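Local coordinates for protein L-talarate/galactarate dehydratase (Salmonella typhimurium, PDB 2PP0) that catalyses the magnesium-dependent dehydration of L-talarate and galactarate to 5-keto-4-deoxy-D-glucarate and, in competition with this, the epimerization of L-talarate to galactarate, at residues K110-T113 against K114-A118; T235-R238 against M239-M243; H286-L289 against I290-N293; E332-L335 against H336-A339; L361-D365 against G366-I370. One frame throughout, in Å; residues are numbered along the deposited sequence.

Contact 1: residues K110-T113 against K114-A118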
loop_
_atom_site.group_PDB
_atom_site.type_symbol
_atom_site.label_atom_id
_atom_site.label_comp_id
_atom_site.label_asym_id
_atom_site.label_seq_id
_atom_site.Cartn_x
_atom_site.Cartn_y
_atom_site.Cartn_z
ATOM N N LYS B 110 1.795 8.956 9.249
ATOM C CA LYS B 110 2.206 10.233 9.813
ATOM C C LYS B 110 2.378 10.084 11.323
ATOM O O LYS B 110 3.344 10.591 11.900
ATOM C CB LYS B 110 1.165 11.306 9.492
ATOM C CG LYS B 110 1.602 12.722 9.821
ATOM C CD LYS B 110 0.486 13.711 9.501
ATOM C CE LYS B 110 0.909 15.138 9.785
ATOM N NZ LYS B 110 -0.121 16.112 9.327
ATOM N N ILE B 111 1.449 9.371 11.955
ATOM C CA ILE B 111 1.503 9.135 13.397
ATOM C C ILE B 111 2.662 8.192 13.729
ATOM O O ILE B 111 3.382 8.390 14.708
ATOM C CB ILE B 111 0.182 8.510 13.904
ATOM C CG1 ILE B 111 -0.943 9.545 13.826
ATOM C CG2 ILE B 111 0.336 8.032 15.332
ATOM C CD1 ILE B 111 -2.324 8.967 14.108
ATOM N N TYR B 112 2.825 7.157 12.912
ATOM C CA TYR B 112 3.902 6.193 13.104
ATOM C C TYR B 112 5.227 6.958 13.160
ATOM O O TYR B 112 6.022 6.779 14.078
ATOM C CB TYR B 112 3.930 5.204 11.936
ATOM C CG TYR B 112 4.489 3.853 12.293
ATOM C CD1 TYR B 112 3.666 2.731 12.333
ATOM C CD2 TYR B 112 5.841 3.696 12.607
ATOM C CE1 TYR B 112 4.169 1.484 12.672
ATOM C CE2 TYR B 112 6.354 2.454 12.953
ATOM C CZ TYR B 112 5.518 1.354 12.984
ATOM O OH TYR B 112 6.018 0.126 13.344
ATOM N N THR B 113 5.452 7.817 12.170
ATOM C CA THR B 113 6.671 8.620 12.099
ATOM C C THR B 113 6.857 9.496 13.341
ATOM O O THR B 113 7.977 9.646 13.841
ATOM C CB THR B 113 6.662 9.495 10.830
ATOM O OG1 THR B 113 6.736 8.643 9.679
ATOM C CG2 THR B 113 7.845 10.455 10.816
ATOM N N LYS B 114 5.768 10.071 13.845
ATOM C CA LYS B 114 5.845 10.908 15.041
ATOM C C LYS B 114 6.251 10.064 16.241
ATOM O O LYS B 114 6.999 10.520 17.103
ATOM C CB LYS B 114 4.495 11.570 15.335
ATOM C CG LYS B 114 4.480 12.369 16.630
ATOM C CD LYS B 114 3.116 12.994 16.895
ATOM C CE LYS B 114 3.138 13.874 18.144
ATOM N NZ LYS B 114 1.783 14.432 18.431
ATOM N N LEU B 115 5.746 8.835 16.298
ATOM C CA LEU B 115 6.064 7.932 17.394
ATOM C C LEU B 115 7.524 7.481 17.320
ATOM O O LEU B 115 8.160 7.257 18.348
ATOM C CB LEU B 115 5.140 6.713 17.366
ATOM C CG LEU B 115 3.657 7.011 17.618
ATOM C CD1 LEU B 115 2.858 5.723 17.546
ATOM C CD2 LEU B 115 3.499 7.672 18.987
ATOM N N LEU B 116 8.041 7.343 16.104
ATOM C CA LEU B 116 9.435 6.950 15.912
ATOM C C LEU B 116 10.341 8.088 16.370
ATOM O O LEU B 116 11.359 7.848 17.026
ATOM C CB LEU B 116 9.714 6.622 14.438
ATOM C CG LEU B 116 9.161 5.282 13.940
ATOM C CD1 LEU B 116 9.397 5.137 12.439
ATOM C CD2 LEU B 116 9.832 4.145 14.690
ATOM N N TRP B 117 9.978 9.324 16.030
ATOM C CA TRP B 117 10.779 10.471 16.443
ATOM C C TRP B 117 10.724 10.658 17.946
ATOM O O TRP B 117 11.701 11.091 18.553
ATOM C CB TRP B 117 10.310 11.763 15.766
ATOM C CG TRP B 117 10.822 11.926 14.371
ATOM C CD1 TRP B 117 10.086 11.933 13.221
ATOM C CD2 TRP B 117 12.192 12.073 13.972
ATOM N NE1 TRP B 117 10.911 12.072 12.129
ATOM C CE2 TRP B 117 12.209 12.158 12.561
ATOM C CE3 TRP B 117 13.407 12.137 14.670
ATOM C CZ2 TRP B 117 13.398 12.306 11.831
ATOM C CZ3 TRP B 117 14.590 12.283 13.945
ATOM C CH2 TRP B 117 14.575 12.365 12.539
ATOM N N ALA B 118 9.576 10.342 18.542
ATOM C CA ALA B 118 9.402 10.480 19.986
ATOM C C ALA B 118 10.322 9.512 20.717
ATOM O O ALA B 118 10.668 9.727 21.874
ATOM C CB ALA B 118 7.944 10.215 20.376
#
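The carbonyl O of I111 receives the amide of L115 at 2.9 Å from its N, an i to i+4 bond of the helix 108-118. CG of L115 also rests against that oxygen. The same turn is repeated one residue on, where L116 N donates to Y112 O, also at 2.9 Å, and again where W117 N donates to T113 O.

Each of these pairs adds a side-chain contact. I111 and L115 run side by side in the same direction, CG2 of I111 meeting CD1 of L115 at 4.1 Å. L116 comes to the rim of the Y112 ring, its CD1 lying near the ring plane and 3.8 Å from CD2 of Y112. In T113 a chi1 of -66° puts OG1 beside the backbone N, where it bonds back to the carbonyl of D109, and leaves methyl CG2 lying along W117, 3.6 Å from its CD1.

I111 and Y112 face helix 127-146, touching L139 and V129 respectively, and Y112 OH reaches across to a hydrogen bond with the carbonyl of G306 in the barrel domain. K114 NZ bonds to the carbonyl of N99 and forms a salt bridge with E103, and K110 packs on A157 of the second subunit.

Contact 2: residues T235-R238 against M239-M243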
loop_
_atom_site.group_PDB
_atom_site.type_symbol
_atom_site.label_atom_id
_atom_site.label_comp_id
_atom_site.label_asym_id
_atom_site.label_seq_id
_atom_site.Cartn_x
_atom_site.Cartn_y
_atom_site.Cartn_z
ATOM N N THR B 235 23.370 -30.284 8.760
ATOM C CA THR B 235 22.205 -31.071 9.125
ATOM C C THR B 235 20.984 -30.669 8.305
ATOM O O THR B 235 20.220 -31.524 7.862
ATOM C CB THR B 235 21.895 -30.913 10.622
ATOM O OG1 THR B 235 23.066 -31.248 11.381
ATOM C CG2 THR B 235 20.758 -31.832 11.034
ATOM N N ALA B 236 20.820 -29.368 8.089
ATOM C CA ALA B 236 19.687 -28.851 7.325
ATOM C C ALA B 236 19.572 -29.480 5.937
ATOM O O ALA B 236 18.492 -29.907 5.532
ATOM C CB ALA B 236 19.793 -27.333 7.202
ATOM N N ILE B 237 20.680 -29.542 5.203
ATOM C CA ILE B 237 20.640 -30.120 3.863
ATOM C C ILE B 237 20.397 -31.628 3.898
ATOM O O ILE B 237 19.638 -32.158 3.083
ATOM C CB ILE B 237 21.941 -29.828 3.073
ATOM C CG1 ILE B 237 21.837 -30.424 1.665
ATOM C CG2 ILE B 237 23.145 -30.405 3.802
ATOM C CD1 ILE B 237 20.677 -29.885 0.850
ATOM N N ARG B 238 21.033 -32.310 4.846
ATOM C CA ARG B 238 20.874 -33.754 4.987
ATOM C C ARG B 238 19.429 -34.099 5.347
ATOM O O ARG B 238 18.836 -35.007 4.763
ATOM C CB ARG B 238 21.838 -34.288 6.051
ATOM C CG ARG B 238 21.715 -35.779 6.317
ATOM C CD ARG B 238 22.982 -36.339 6.965
ATOM N NE ARG B 238 23.420 -35.556 8.119
ATOM C CZ ARG B 238 22.722 -35.405 9.242
ATOM N NH1 ARG B 238 21.534 -35.984 9.377
ATOM N NH2 ARG B 238 23.214 -34.672 10.235
ATOM N N MET B 239 18.859 -33.376 6.305
ATOM C CA MET B 239 17.473 -33.620 6.684
ATOM C C MET B 239 16.559 -33.226 5.526
ATOM O O MET B 239 15.528 -33.856 5.298
ATOM C CB MET B 239 17.105 -32.818 7.933
ATOM C CG MET B 239 17.641 -33.417 9.227
ATOM S SD MET B 239 16.898 -35.017 9.612
ATOM C CE MET B 239 15.702 -34.526 10.844
ATOM N N GLY B 240 16.951 -32.188 4.792
ATOM C CA GLY B 240 16.157 -31.726 3.667
ATOM C C GLY B 240 16.060 -32.754 2.558
ATOM O O GLY B 240 15.003 -32.919 1.950
ATOM N N ARG B 241 17.164 -33.440 2.289
ATOM C CA ARG B 241 17.193 -34.463 1.249
ATOM C C ARG B 241 16.292 -35.618 1.668
ATOM O O ARG B 241 15.518 -36.146 0.867
ATOM C CB ARG B 241 18.613 -35.009 1.057
ATOM C CG ARG B 241 19.677 -33.992 0.661
ATOM C CD ARG B 241 19.432 -33.409 -0.715
ATOM N NE ARG B 241 20.625 -32.732 -1.212
ATOM C CZ ARG B 241 20.641 -31.920 -2.264
ATOM N NH1 ARG B 241 19.519 -31.676 -2.939
ATOM N NH2 ARG B 241 21.778 -31.353 -2.645
ATOM N N LYS B 242 16.416 -36.001 2.934
ATOM C CA LYS B 242 15.661 -37.103 3.511
ATOM C C LYS B 242 14.162 -36.827 3.609
ATOM O O LYS B 242 13.352 -37.754 3.583
ATOM C CB LYS B 242 16.214 -37.421 4.903
ATOM C CG LYS B 242 15.637 -38.671 5.548
ATOM C CD LYS B 242 16.134 -39.928 4.851
ATOM C CE LYS B 242 15.503 -41.181 5.447
ATOM N NZ LYS B 242 15.689 -41.247 6.924
ATOM N N MET B 243 13.791 -35.554 3.721
ATOM C CA MET B 243 12.382 -35.189 3.839
ATOM C C MET B 243 11.676 -34.933 2.515
ATOM O O MET B 243 10.459 -34.755 2.490
ATOM C CB MET B 243 12.233 -33.952 4.732
ATOM C CG MET B 243 12.535 -34.202 6.196
ATOM S SD MET B 243 12.369 -32.726 7.204
ATOM C CE MET B 243 12.381 -33.413 8.775
#
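M239 N donates to the carbonyl O of T235 over 2.8 Å in an almost straight bond (N-H...O angle 170°). Three more i to i+4 amide bonds follow along helix 233-243: G240 to A236, R241 to I237, and a longer one in which K242 N lies 3.2 Å from R238 O.

Outward from this backbone, I237 meets R241. Methyl CD1 of I237 sits over one face of the R241 guanidinium, displaced toward its rim, with 3.5 Å from CD1 to NE of R241. Placing CG1 anti to the backbone N (chi1 -179°) swings the I237 chain forward to this spot. CG of R241, anti to its carbonyl carbon (chi1 -59°), rests 3.0 Å from I237 O, and the bend at chi2 carries the rest of the chain on to CD1 of I237. On another side of the helix T235 and M239 lie alongside each other, the T235 methyl CG2 being 3.9 Å from CG of M239. Both also touch C203 of helix 203-217, whereas A236 and I237 pack on L266 of helix 260-269, as befits the helix of a beta-alpha-beta unit in the barrel.

Chemically, an apolar methyl meets the flat of a charged group whose N-H bonds point outward in its own plane. R241 can therefore pack against I237 and still direct NH1 to the carbonyl of A269, a weak hydrogen bond.

Contact 3: residues H286-L289 against I290-N293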
loop_
_atom_site.group_PDB
_atom_site.type_symbol
_atom_site.label_atom_id
_atom_site.label_comp_id
_atom_site.label_asym_id
_atom_site.label_seq_id
_atom_site.Cartn_x
_atom_site.Cartn_y
_atom_site.Cartn_z
ATOM N N HIS B 286 13.316 -8.091 6.983
ATOM C CA HIS B 286 12.670 -8.955 6.003
ATOM C C HIS B 286 13.192 -8.657 4.606
ATOM O O HIS B 286 13.350 -9.561 3.791
ATOM C CB HIS B 286 11.150 -8.768 6.029
ATOM C CG HIS B 286 10.447 -9.705 6.957
ATOM N ND1 HIS B 286 10.031 -9.336 8.218
ATOM C CD2 HIS B 286 10.108 -11.009 6.817
ATOM C CE1 HIS B 286 9.468 -10.371 8.815
ATOM N NE2 HIS B 286 9.504 -11.399 7.987
ATOM N N GLU B 287 13.455 -7.384 4.337
ATOM C CA GLU B 287 13.956 -6.964 3.035
ATOM C C GLU B 287 15.297 -7.620 2.712
ATOM O O GLU B 287 15.518 -8.070 1.591
ATOM C CB GLU B 287 14.099 -5.441 2.991
ATOM C CG GLU B 287 14.656 -4.912 1.686
ATOM C CD GLU B 287 14.759 -3.408 1.683
ATOM O OE1 GLU B 287 15.263 -2.847 2.675
ATOM O OE2 GLU B 287 14.339 -2.782 0.691
ATOM N N GLN B 288 16.192 -7.669 3.694
ATOM C CA GLN B 288 17.489 -8.291 3.470
ATOM C C GLN B 288 17.323 -9.770 3.132
ATOM O O GLN B 288 18.038 -10.296 2.278
ATOM C CB GLN B 288 18.389 -8.126 4.700
ATOM C CG GLN B 288 18.880 -6.700 4.907
ATOM C CD GLN B 288 19.624 -6.155 3.691
ATOM O OE1 GLN B 288 20.702 -6.641 3.336
ATOM N NE2 GLN B 288 19.046 -5.143 3.044
ATOM N N LEU B 289 16.383 -10.450 3.787
ATOM C CA LEU B 289 16.185 -11.862 3.489
ATOM C C LEU B 289 15.576 -12.052 2.103
ATOM O O LEU B 289 15.973 -12.954 1.359
ATOM C CB LEU B 289 15.306 -12.539 4.548
ATOM C CG LEU B 289 16.095 -13.295 5.632
ATOM C CD1 LEU B 289 16.691 -12.317 6.632
ATOM C CD2 LEU B 289 15.176 -14.280 6.324
ATOM N N ILE B 290 14.616 -11.199 1.753
ATOM C CA ILE B 290 13.972 -11.295 0.446
ATOM C C ILE B 290 14.945 -10.962 -0.693
ATOM O O ILE B 290 14.990 -11.670 -1.697
ATOM C CB ILE B 290 12.721 -10.379 0.378
ATOM C CG1 ILE B 290 11.630 -10.937 1.305
ATOM C CG2 ILE B 290 12.203 -10.306 -1.055
ATOM C CD1 ILE B 290 10.446 -10.000 1.539
ATOM N N LEU B 291 15.735 -9.903 -0.540
ATOM C CA LEU B 291 16.701 -9.550 -1.577
ATOM C C LEU B 291 17.770 -10.635 -1.707
ATOM O O LEU B 291 18.414 -10.764 -2.750
ATOM C CB LEU B 291 17.362 -8.206 -1.263
ATOM C CG LEU B 291 16.448 -6.982 -1.306
ATOM C CD1 LEU B 291 17.254 -5.732 -0.990
ATOM C CD2 LEU B 291 15.798 -6.870 -2.688
ATOM N N GLY B 292 17.949 -11.419 -0.647
ATOM C CA GLY B 292 18.931 -12.489 -0.667
ATOM C C GLY B 292 18.354 -13.822 -1.106
ATOM O O GLY B 292 19.044 -14.843 -1.073
ATOM N N ASN B 293 17.087 -13.823 -1.513
ATOM C CA ASN B 293 16.429 -15.047 -1.973
ATOM C C ASN B 293 16.495 -16.173 -0.939
ATOM O O ASN B 293 16.691 -17.344 -1.272
ATOM C CB ASN B 293 17.065 -15.493 -3.292
ATOM C CG ASN B 293 16.862 -14.476 -4.403
ATOM O OD1 ASN B 293 17.762 -14.218 -5.200
ATOM N ND2 ASN B 293 15.674 -13.898 -4.460
#
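Toward the C-terminal end of helix 283-291, I290 N donates to H286 O at 2.9 Å, with the amide in the plane of that carbonyl. L291 N follows with a nearly straight bond to E287 O of 2.8 Å (N-H...O angle 169°). Beyond this the regular pattern fails. The amide of G292 lies between two carbonyls and makes only weak bonds to both, 3.1 Å from its N to Q288 O and 3.2 Å to L289 O. N293 then leaves helical geometry with a positive phi of 55°, and its N bonds to I290 O at 3.0 Å.

This is a Schellman motif, which ends the helix of the beta-alpha-beta unit running from strand 274-276 to strand 297-298 in the beta/alpha barrel.

Among the side chains, E287 and L291 lie alongside each other and point the same way. The aliphatic part of E287 does the touching, its CG 3.8 Å from CD1 of L291. E287 reaches this place with CG anti to its own N (chi1 178°) and a chain extended beyond it; its CG and the body of L291 pack together beside the E287 carbonyl, whose O is 3.2 Å from CG of L291. CG1 of I290 rests against the carbonyl of H286, 3.3 Å from its O, and the I290 side chain continues onto L317 and A318 of helix 308-320 and onto V298. H286 itself touches V298 and I314, and ND1 makes a weak hydrogen bond to the carbonyl of S282.

Contact 4: residues E332-L335 against H336-A339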
loop_
_atom_site.group_PDB
_atom_site.type_symbol
_atom_site.label_atom_id
_atom_site.label_comp_id
_atom_site.label_asym_id
_atom_site.label_seq_id
_atom_site.Cartn_x
_atom_site.Cartn_y
_atom_site.Cartn_z
ATOM N N GLU B 332 -5.825 -13.664 14.381
ATOM C CA GLU B 332 -6.867 -12.654 14.551
ATOM C C GLU B 332 -6.550 -11.422 13.708
ATOM O O GLU B 332 -7.449 -10.686 13.291
ATOM C CB GLU B 332 -6.994 -12.261 16.028
ATOM C CG GLU B 332 -7.510 -13.376 16.960
ATOM C CD GLU B 332 -6.524 -14.525 17.159
ATOM O OE1 GLU B 332 -5.314 -14.351 16.886
ATOM O OE2 GLU B 332 -6.958 -15.608 17.611
ATOM N N VAL B 333 -5.262 -11.202 13.458
ATOM C CA VAL B 333 -4.829 -10.076 12.642
ATOM C C VAL B 333 -4.394 -10.549 11.257
ATOM O O VAL B 333 -4.761 -9.951 10.241
ATOM C CB VAL B 333 -3.640 -9.332 13.289
ATOM C CG1 VAL B 333 -3.152 -8.238 12.360
ATOM C CG2 VAL B 333 -4.058 -8.745 14.641
ATOM N N HIS B 334 -3.620 -11.626 11.212
ATOM C CA HIS B 334 -3.123 -12.131 9.940
ATOM C C HIS B 334 -4.171 -12.693 8.979
ATOM O O HIS B 334 -3.892 -12.844 7.789
ATOM C CB HIS B 334 -2.021 -13.167 10.180
ATOM C CG HIS B 334 -0.845 -12.627 10.935
ATOM N ND1 HIS B 334 -0.254 -11.420 10.627
ATOM C CD2 HIS B 334 -0.142 -13.132 11.976
ATOM C CE1 HIS B 334 0.758 -11.204 11.447
ATOM N NE2 HIS B 334 0.848 -12.228 12.275
ATOM N N LEU B 335 -5.364 -13.012 9.473
ATOM C CA LEU B 335 -6.406 -13.524 8.582
ATOM C C LEU B 335 -6.729 -12.441 7.559
ATOM O O LEU B 335 -6.854 -12.714 6.367
ATOM C CB LEU B 335 -7.680 -13.884 9.353
ATOM C CG LEU B 335 -8.907 -14.245 8.495
ATOM C CD1 LEU B 335 -8.654 -15.519 7.718
ATOM C CD2 LEU B 335 -10.126 -14.420 9.386
ATOM N N HIS B 336 -6.844 -11.207 8.038
ATOM C CA HIS B 336 -7.161 -10.063 7.189
ATOM C C HIS B 336 -6.031 -9.726 6.229
ATOM O O HIS B 336 -6.271 -9.418 5.063
ATOM C CB HIS B 336 -7.460 -8.838 8.057
ATOM C CG HIS B 336 -8.641 -9.014 8.959
ATOM N ND1 HIS B 336 -9.940 -8.907 8.513
ATOM C CD2 HIS B 336 -8.718 -9.336 10.273
ATOM C CE1 HIS B 336 -10.768 -9.158 9.512
ATOM N NE2 HIS B 336 -10.052 -9.421 10.591
ATOM N N LEU B 337 -4.798 -9.774 6.730
ATOM C CA LEU B 337 -3.633 -9.458 5.917
ATOM C C LEU B 337 -3.391 -10.514 4.840
ATOM O O LEU B 337 -3.080 -10.181 3.698
ATOM C CB LEU B 337 -2.389 -9.313 6.814
ATOM C CG LEU B 337 -2.504 -8.227 7.896
ATOM C CD1 LEU B 337 -1.249 -8.204 8.773
ATOM C CD2 LEU B 337 -2.708 -6.878 7.223
ATOM N N SER B 338 -3.529 -11.786 5.199
ATOM C CA SER B 338 -3.315 -12.845 4.224
ATOM C C SER B 338 -4.426 -12.835 3.166
ATOM O O SER B 338 -4.186 -13.163 2.005
ATOM C CB SER B 338 -3.247 -14.205 4.927
ATOM O OG SER B 338 -4.407 -14.427 5.700
ATOM N N ALA B 339 -5.639 -12.457 3.567
ATOM C CA ALA B 339 -6.759 -12.386 2.629
ATOM C C ALA B 339 -6.441 -11.386 1.519
ATOM O O ALA B 339 -6.864 -11.551 0.368
ATOM C CB ALA B 339 -8.035 -11.955 3.364
#
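V333 and L337 lie side by side and point the same way on helix 331-339, a buried helix of the barrel domain, with CG1 of V333 4.1 Å from CD1 of L337. That same CD1 also meets the edge of the H334 imidazole, near the ring plane, so one leucine methyl touches two residues of the preceding turn. H334 continues onto F311, where the two rings meet with their planes about 30° apart, and its side chain lies about 4 Å from that of D301, the residue assigned to raise the basicity of the active-site histidine.

H336 is turned with its ring edge toward the start of the helix, and CD2 stands 3.5 Å from E332 O in the plane of the ring. Both ring nitrogens have partners elsewhere: NE2 bonds to the carbonyl of L376 and ND1 to the amide of A152, which fixes the rotation of the imidazole. The amide of H336 makes only a weak bond to V333 O.

S338 turns back on the helix, with OG lying between its backbone N and carbonyl carbon (chi1 56°). The H334 carbonyl takes the S338 amide at 2.8 Å from N to O, and the hydroxyl OG lies 2.7 Å from H334 O and 3.1 Å from L335 O.

Contact 5: residues L361-D365 against G366-I370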
loop_
_atom_site.group_PDB
_atom_site.type_symbol
_atom_site.label_atom_id
_atom_site.label_comp_id
_atom_site.label_asym_id
_atom_site.label_seq_id
_atom_site.Cartn_x
_atom_site.Cartn_y
_atom_site.Cartn_z
ATOM N N LEU B 361 -13.343 -17.296 15.352
ATOM C CA LEU B 361 -13.327 -17.436 13.897
ATOM C C LEU B 361 -13.901 -18.773 13.437
ATOM O O LEU B 361 -13.788 -19.788 14.126
ATOM C CB LEU B 361 -11.902 -17.288 13.357
ATOM C CG LEU B 361 -11.289 -15.888 13.414
ATOM C CD1 LEU B 361 -9.819 -15.959 13.020
ATOM C CD2 LEU B 361 -12.055 -14.954 12.490
ATOM N N GLU B 362 -14.507 -18.765 12.257
ATOM C CA GLU B 362 -15.115 -19.963 11.697
ATOM C C GLU B 362 -14.129 -20.788 10.877
ATOM O O GLU B 362 -13.591 -20.311 9.879
ATOM C CB GLU B 362 -16.303 -19.566 10.814
ATOM C CG GLU B 362 -17.106 -20.736 10.255
ATOM C CD GLU B 362 -18.107 -20.300 9.189
ATOM O OE1 GLU B 362 -18.837 -19.314 9.422
ATOM O OE2 GLU B 362 -18.167 -20.944 8.117
ATOM N N LEU B 363 -13.892 -22.023 11.309
ATOM C CA LEU B 363 -13.002 -22.936 10.599
ATOM C C LEU B 363 -13.885 -23.957 9.891
ATOM O O LEU B 363 -14.619 -24.708 10.535
ATOM C CB LEU B 363 -12.062 -23.658 11.573
ATOM C CG LEU B 363 -11.121 -24.699 10.945
ATOM C CD1 LEU B 363 -10.193 -24.022 9.935
ATOM C CD2 LEU B 363 -10.297 -25.385 12.040
ATOM N N ARG B 364 -13.813 -23.982 8.566
ATOM C CA ARG B 364 -14.626 -24.899 7.782
ATOM C C ARG B 364 -13.916 -25.378 6.521
ATOM O O ARG B 364 -13.348 -24.584 5.768
ATOM C CB ARG B 364 -15.957 -24.217 7.426
ATOM C CG ARG B 364 -16.810 -24.965 6.413
ATOM C CD ARG B 364 -18.274 -24.512 6.476
ATOM N NE ARG B 364 -18.458 -23.071 6.271
ATOM C CZ ARG B 364 -18.396 -22.458 5.090
ATOM N NH1 ARG B 364 -18.148 -23.152 3.983
ATOM N NH2 ARG B 364 -18.591 -21.146 5.014
ATOM N N ASP B 365 -13.949 -26.689 6.310
ATOM C CA ASP B 365 -13.330 -27.318 5.152
ATOM C C ASP B 365 -11.889 -26.884 4.887
ATOM O O ASP B 365 -11.536 -26.525 3.764
ATOM C CB ASP B 365 -14.190 -27.078 3.907
ATOM C CG ASP B 365 -15.538 -27.776 3.992
ATOM O OD1 ASP B 365 -15.557 -29.003 4.242
ATOM O OD2 ASP B 365 -16.576 -27.101 3.808
ATOM N N GLY B 366 -11.064 -26.924 5.932
ATOM C CA GLY B 366 -9.662 -26.559 5.801
ATOM C C GLY B 366 -9.350 -25.084 5.644
ATOM O O GLY B 366 -8.208 -24.730 5.346
ATOM N N ARG B 367 -10.337 -24.216 5.850
ATOM C CA ARG B 367 -10.113 -22.777 5.704
ATOM C C ARG B 367 -10.732 -21.951 6.834
ATOM O O ARG B 367 -11.731 -22.349 7.442
ATOM C CB ARG B 367 -10.680 -22.300 4.359
ATOM C CG ARG B 367 -10.189 -23.084 3.145
ATOM C CD ARG B 367 -10.841 -22.577 1.861
ATOM N NE ARG B 367 -10.297 -21.291 1.417
ATOM C CZ ARG B 367 -9.219 -21.158 0.651
ATOM N NH1 ARG B 367 -8.563 -22.233 0.234
ATOM N NH2 ARG B 367 -8.795 -19.953 0.298
ATOM N N MET B 368 -10.133 -20.798 7.120
ATOM C CA MET B 368 -10.659 -19.921 8.158
ATOM C C MET B 368 -11.404 -18.818 7.403
ATOM O O MET B 368 -10.859 -18.203 6.482
ATOM C CB MET B 368 -9.521 -19.342 9.014
ATOM C CG MET B 368 -9.935 -18.927 10.434
ATOM S SD MET B 368 -10.593 -20.286 11.482
ATOM C CE MET B 368 -9.108 -20.806 12.353
ATOM N N TRP B 369 -12.657 -18.583 7.780
ATOM C CA TRP B 369 -13.475 -17.590 7.102
ATOM C C TRP B 369 -13.507 -16.215 7.735
ATOM O O TRP B 369 -13.522 -16.079 8.956
ATOM C CB TRP B 369 -14.908 -18.110 6.960
ATOM C CG TRP B 369 -15.006 -19.224 5.983
ATOM C CD1 TRP B 369 -14.575 -20.508 6.154
ATOM C CD2 TRP B 369 -15.489 -19.137 4.641
ATOM N NE1 TRP B 369 -14.755 -21.223 4.997
ATOM C CE2 TRP B 369 -15.314 -20.405 4.051
ATOM C CE3 TRP B 369 -16.050 -18.105 3.876
ATOM C CZ2 TRP B 369 -15.681 -20.672 2.731
ATOM C CZ3 TRP B 369 -16.415 -18.370 2.560
ATOM C CH2 TRP B 369 -16.228 -19.645 2.003
ATOM N N ILE B 370 -13.515 -15.192 6.883
ATOM C CA ILE B 370 -13.575 -13.812 7.344
ATOM C C ILE B 370 -15.041 -13.516 7.630
ATOM O O ILE B 370 -15.895 -13.685 6.753
ATOM C CB ILE B 370 -13.079 -12.837 6.254
ATOM C CG1 ILE B 370 -11.634 -13.170 5.866
ATOM C CG2 ILE B 370 -13.179 -11.405 6.751
ATOM C CD1 ILE B 370 -11.105 -12.314 4.731
HETATM O O HOH W 1 -15.515 -16.430 10.956
#
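A two-residue beta hairpin joins strands 362-364 and 367-369 through a type I' turn from R364 to R367, with D365 and G366 at its corners, both at positive phi. R364 and R367 form the antiparallel hydrogen-bonded pair next to the turn: R364 N donates to R367 O at 2.9 Å, and R367 N returns a bond to R364 O from well above the carbonyl plane. Further out, W369 N bonds to E362 O at 2.9 Å, while L363 and M368 are a non-hydrogen-bonded pair. A water bridges E362 N and the carbonyl of W369.

On the face carrying E362, R364 and W369, the guanidinium of R364 lies flat on the indole, planes 26° apart, in a cation-pi stack that places CZ 4.1 Å from the centroid of the five-membered ring. The R364 chain bends at chi3 (57°) to bring its end over the ring. E362 then holds it from the side: its OE2 accepts R364 NE at 2.8 Å in a salt bridge, with a second, weak bond from NH2, and also lies over the indole face. NE1 of W369 is buried here without a partner.

The other face carries L363 and M368, with L361 beside them. M368 also packs on L347 and C164, joining the hairpin to strands 346-349 and 161-166, and W369 touches T20 of the second subunit. R367 NE hydrogen-bonds S161 OG, and its NH2 forms a salt bridge with E344. The sulfur SD of M368 lies 3.7 Å from CB of L363 and 3.4 Å from E362 O.

How the contacts relate
From the N terminus the five contacts follow in series, each within one continuous stretch, so none nests in or crosses another. Contact 1 lies in the N-terminal family region, and the other four in the enolase C-terminal, barrel-like region. Contacts 2 and 3 lie on helices of two separate beta-alpha-beta units, their centres about 23 Å apart; contact 1 and contact 2 stand on opposite sides of the chain's centre, about 45 Å apart between centres. Contact 5 closes the one hairpin turn of the set. Contacts 4 and 5 alone touch: A339 CB meets I370 CD1 at 3.4 Å, and L335 packs on L361, tying helix 331-339 to the hairpin.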